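MarR Like Protein, TVG0766549 (Thermoplasma volcanium, PDB 3LFK) is of unknown function, reported as a mechanosensitive channel but built like MarR-type transcriptional regulators with a winged helix-turn-helix motif, so it may bind DNA. Local coordinates at residues A[72-84]-A[89-101]. Numbering follows the deposited sequence.
Sequences NLMDYGFALEDKE and KIVLTSEGEFVAQ
The beta hairpin of strands 79-84 and 87-92 forms the wing of the winged helix-turn-helix fold, and here it joins the helices that precede and follow it. Leu80 and Val91 form a hydrogen-bonded antiparallel pair in it. Leu80 N reaches Val91 O at 2.8 Å, and Val91 N returns a bond to Leu80 O. On the same face of the sheet Leu80 CD1 presses against Val91 CG2 at 3.2 Å, tighter than normal carbon contact. Leu80 CG lies between its own backbone N and carbonyl carbon (chi1 49°), and Val91 CG2 lies likewise in its own residue. Leu80 CD2 leans on the Thr93 methyl. On the other face Glu81 and Ile90 run side by side, and Ile90 CD1 meets Glu81 CG. Farther along, Glu84 and Lys89 form a long salt bridge, with Glu84 OE1 3.5 Å from Lys89 NZ, but Glu84 is poorly ordered.

Gly77, just past helix 66-76, closes it with a Schellman motif. Helix 94-116 starts just after Thr93, its N-cap. The ring of Phe78 lies at this junction, with Val99 over one face and Val99 CG2 3.9 Å from Phe78 CZ. Gly96 brings its bare CA against Phe78 CB and also to Phe78 O, in a CA-H...O contact of 3.4 Å. Phe78 O also accepts from Thr93 N, which stands above the carbonyl plane. Val12 of strand 12-14 touches Phe78 as well.

Thr93 OG1 ties the two helix ends together: it accepts the capping bond from Gly96 N and donates to Gly77 O at 2.8 Å. A water donates to the same Gly77 O and, at 2.8 Å, to Glu95 OE1.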
# COMPACT_ATOMS: atom_id res chain seq x y z
N ASN A 72 -3.22 -9.73 3.67
CA ASN A 72 -1.80 -9.76 3.29
C ASN A 72 -1.13 -8.42 3.61
O ASN A 72 -0.02 -8.38 4.14
CB ASN A 72 -1.65 -10.10 1.79
CG ASN A 72 -1.77 -11.58 1.55
OD1 ASN A 72 -1.09 -12.37 2.19
ND2 ASN A 72 -2.62 -11.97 0.61
N LEU A 73 -1.78 -7.30 3.29
CA LEU A 73 -1.20 -5.99 3.59
C LEU A 73 -1.00 -5.83 5.08
O LEU A 73 -0.03 -5.18 5.50
CB LEU A 73 -2.06 -4.85 3.06
CG LEU A 73 -2.21 -4.83 1.54
CD1 LEU A 73 -3.06 -3.63 1.19
CD2 LEU A 73 -0.87 -4.75 0.84
N MET A 74 -1.90 -6.40 5.88
CA MET A 74 -1.75 -6.32 7.34
C MET A 74 -0.57 -7.18 7.80
O MET A 74 0.23 -6.73 8.64
CB MET A 74 -3.05 -6.74 8.01
CG MET A 74 -4.15 -5.76 7.69
SD MET A 74 -5.78 -6.36 8.37
CE MET A 74 -5.90 -7.81 7.85
N ASP A 75 -0.47 -8.39 7.26
CA ASP A 75 0.62 -9.29 7.61
C ASP A 75 1.97 -8.65 7.21
O ASP A 75 2.96 -8.80 7.90
CB ASP A 75 0.50 -10.62 6.88
CG ASP A 75 -0.67 -11.46 7.37
OD1 ASP A 75 -1.31 -11.12 8.38
OD2 ASP A 75 -0.94 -12.47 6.69
N TYR A 76 2.00 -7.91 6.10
CA TYR A 76 3.25 -7.27 5.67
C TYR A 76 3.67 -6.12 6.56
O TYR A 76 4.81 -5.67 6.52
CB TYR A 76 3.13 -6.67 4.25
CG TYR A 76 2.81 -7.63 3.15
CD1 TYR A 76 3.17 -8.96 3.20
CD2 TYR A 76 2.16 -7.18 2.00
CE1 TYR A 76 2.90 -9.83 2.16
CE2 TYR A 76 1.88 -8.02 0.94
CZ TYR A 76 2.25 -9.35 1.01
OH TYR A 76 1.99 -10.19 -0.03
N GLY A 77 2.73 -5.59 7.34
CA GLY A 77 2.99 -4.47 8.21
C GLY A 77 2.62 -3.12 7.59
O GLY A 77 3.01 -2.07 8.08
N PHE A 78 1.81 -3.16 6.53
CA PHE A 78 1.43 -1.93 5.82
C PHE A 78 0.08 -1.33 6.17
O PHE A 78 -0.20 -0.17 5.84
CB PHE A 78 1.46 -2.15 4.30
CG PHE A 78 2.82 -2.53 3.74
CD1 PHE A 78 4.00 -2.27 4.44
CD2 PHE A 78 2.90 -3.16 2.49
CE1 PHE A 78 5.24 -2.63 3.88
CE2 PHE A 78 4.13 -3.52 1.93
CZ PHE A 78 5.32 -3.26 2.63
N ALA A 79 -0.75 -2.11 6.86
CA ALA A 79 -2.06 -1.62 7.23
C ALA A 79 -2.52 -2.30 8.50
O ALA A 79 -1.99 -3.35 8.91
CB ALA A 79 -3.05 -1.94 6.10
N LEU A 80 -3.51 -1.69 9.14
CA LEU A 80 -4.06 -2.32 10.33
C LEU A 80 -5.51 -1.95 10.52
O LEU A 80 -6.04 -1.09 9.80
CB LEU A 80 -3.23 -1.99 11.58
CG LEU A 80 -2.85 -0.55 11.87
CD1 LEU A 80 -3.98 0.14 12.61
CD2 LEU A 80 -1.59 -0.54 12.73
N GLU A 81 -6.15 -2.66 11.44
CA GLU A 81 -7.56 -2.41 11.76
C GLU A 81 -7.69 -1.56 13.00
O GLU A 81 -7.08 -1.82 14.03
CB GLU A 81 -8.31 -3.69 12.08
CG GLU A 81 -8.15 -4.81 11.12
CD GLU A 81 -8.75 -6.07 11.70
OE1 GLU A 81 -9.98 -6.08 11.92
OE2 GLU A 81 -8.00 -7.04 11.95
N ASP A 82 -8.53 -0.54 12.89
CA ASP A 82 -8.82 0.36 13.99
C ASP A 82 -10.32 0.16 14.26
O ASP A 82 -11.13 1.03 13.96
CB ASP A 82 -8.54 1.81 13.56
CG ASP A 82 -8.90 2.82 14.63
OD1 ASP A 82 -10.10 2.96 14.95
OD2 ASP A 82 -7.98 3.49 15.14
N LYS A 83 -10.68 -1.01 14.78
CA LYS A 83 -12.09 -1.30 15.06
C LYS A 83 -12.64 -0.36 16.12
O LYS A 83 -12.05 -0.19 17.19
CB LYS A 83 -12.28 -2.75 15.51
CG LYS A 83 -13.75 -3.09 15.74
CD LYS A 83 -13.97 -4.50 16.25
CE LYS A 83 -15.46 -4.77 16.48
NZ LYS A 83 -15.73 -6.14 16.98
N GLU A 84 -13.78 0.24 15.82
CA GLU A 84 -14.41 1.17 16.74
C GLU A 84 -15.92 1.15 16.65
O GLU A 84 -16.49 0.69 15.65
CB GLU A 84 -13.90 2.59 16.46
CG GLU A 84 -13.86 2.93 14.98
CD GLU A 84 -13.40 4.34 14.73
OE1 GLU A 84 -13.08 4.68 13.57
OE2 GLU A 84 -13.35 5.13 15.70
N LYS A 89 -12.48 0.35 10.93
CA LYS A 89 -11.79 1.31 10.06
C LYS A 89 -10.42 0.73 9.69
O LYS A 89 -9.72 0.20 10.56
CB LYS A 89 -11.56 2.61 10.83
CG LYS A 89 -11.78 3.90 10.05
CD LYS A 89 -13.27 4.21 9.92
CE LYS A 89 -13.50 5.66 9.52
NZ LYS A 89 -13.09 6.61 10.60
N ILE A 90 -10.05 0.82 8.42
CA ILE A 90 -8.76 0.30 7.97
C ILE A 90 -7.82 1.49 7.76
O ILE A 90 -8.19 2.47 7.11
CB ILE A 90 -8.89 -0.48 6.65
CG1 ILE A 90 -9.91 -1.61 6.80
CG2 ILE A 90 -7.52 -0.97 6.19
CD1 ILE A 90 -9.68 -2.53 8.02
N VAL A 91 -6.61 1.42 8.32
CA VAL A 91 -5.66 2.53 8.20
C VAL A 91 -4.29 2.06 7.78
O VAL A 91 -3.87 0.94 8.14
CB VAL A 91 -5.48 3.30 9.54
CG1 VAL A 91 -6.84 3.60 10.18
CG2 VAL A 91 -4.65 2.50 10.48
N LEU A 92 -3.59 2.86 6.99
CA LEU A 92 -2.24 2.50 6.59
C LEU A 92 -1.32 2.81 7.76
O LEU A 92 -1.55 3.75 8.53
CB LEU A 92 -1.76 3.33 5.38
CG LEU A 92 -2.46 3.08 4.06
CD1 LEU A 92 -1.93 4.01 3.01
CD2 LEU A 92 -2.25 1.63 3.62
N THR A 93 -0.30 1.98 7.94
CA THR A 93 0.70 2.27 8.97
C THR A 93 1.66 3.28 8.33
O THR A 93 1.59 3.54 7.13
CB THR A 93 1.53 1.04 9.30
OG1 THR A 93 2.14 0.57 8.09
CG2 THR A 93 0.65 -0.09 9.86
N SER A 94 2.58 3.84 9.11
CA SER A 94 3.54 4.77 8.54
C SER A 94 4.35 4.08 7.45
O SER A 94 4.71 4.70 6.45
CB SER A 94 4.48 5.30 9.62
OG SER A 94 3.74 6.03 10.58
N GLU A 95 4.63 2.78 7.62
CA GLU A 95 5.40 2.03 6.63
C GLU A 95 4.56 1.81 5.36
O GLU A 95 5.07 1.85 4.24
CB GLU A 95 5.88 0.70 7.21
CG GLU A 95 6.94 0.86 8.32
CD GLU A 95 6.42 1.60 9.55
OE1 GLU A 95 5.30 1.29 10.01
OE2 GLU A 95 7.13 2.49 10.07
N GLY A 96 3.26 1.58 5.53
CA GLY A 96 2.40 1.41 4.37
C GLY A 96 2.29 2.72 3.60
O GLY A 96 2.26 2.70 2.37
N GLU A 97 2.23 3.84 4.31
CA GLU A 97 2.16 5.15 3.65
C GLU A 97 3.46 5.37 2.87
O GLU A 97 3.44 5.81 1.72
CB GLU A 97 1.98 6.26 4.70
CG GLU A 97 0.69 6.06 5.48
CD GLU A 97 -0.10 7.32 5.68
OE1 GLU A 97 0.48 8.31 6.19
OE2 GLU A 97 -1.30 7.32 5.34
N PHE A 98 4.58 5.03 3.49
CA PHE A 98 5.89 5.17 2.85
C PHE A 98 5.96 4.39 1.53
O PHE A 98 6.38 4.91 0.49
CB PHE A 98 6.99 4.65 3.80
CG PHE A 98 8.38 4.72 3.21
CD1 PHE A 98 9.09 5.91 3.23
CD2 PHE A 98 8.94 3.60 2.61
CE1 PHE A 98 10.36 5.97 2.64
CE2 PHE A 98 10.20 3.66 2.02
CZ PHE A 98 10.91 4.85 2.04
N VAL A 99 5.55 3.12 1.58
CA VAL A 99 5.63 2.27 0.41
C VAL A 99 4.65 2.73 -0.65
O VAL A 99 4.98 2.75 -1.84
CB VAL A 99 5.36 0.80 0.84
CG1 VAL A 99 5.14 -0.07 -0.37
CG2 VAL A 99 6.57 0.30 1.65
N ALA A 100 3.44 3.11 -0.23
CA ALA A 100 2.41 3.56 -1.16
C ALA A 100 2.89 4.82 -1.87
O ALA A 100 2.73 4.95 -3.08
CB ALA A 100 1.10 3.85 -0.40
N GLN A 101 3.50 5.74 -1.12
CA GLN A 101 3.99 6.98 -1.73
C GLN A 101 5.16 6.71 -2.69
O GLN A 101 5.24 7.32 -3.77
CB GLN A 101 4.41 7.96 -0.65
CG GLN A 101 4.53 9.43 -1.15
CD GLN A 101 3.22 9.99 -1.71
OE1 GLN A 101 2.19 9.32 -1.71
NE2 GLN A 101 3.27 11.23 -2.19
O HOH W 1 4.39 -1.30 10.49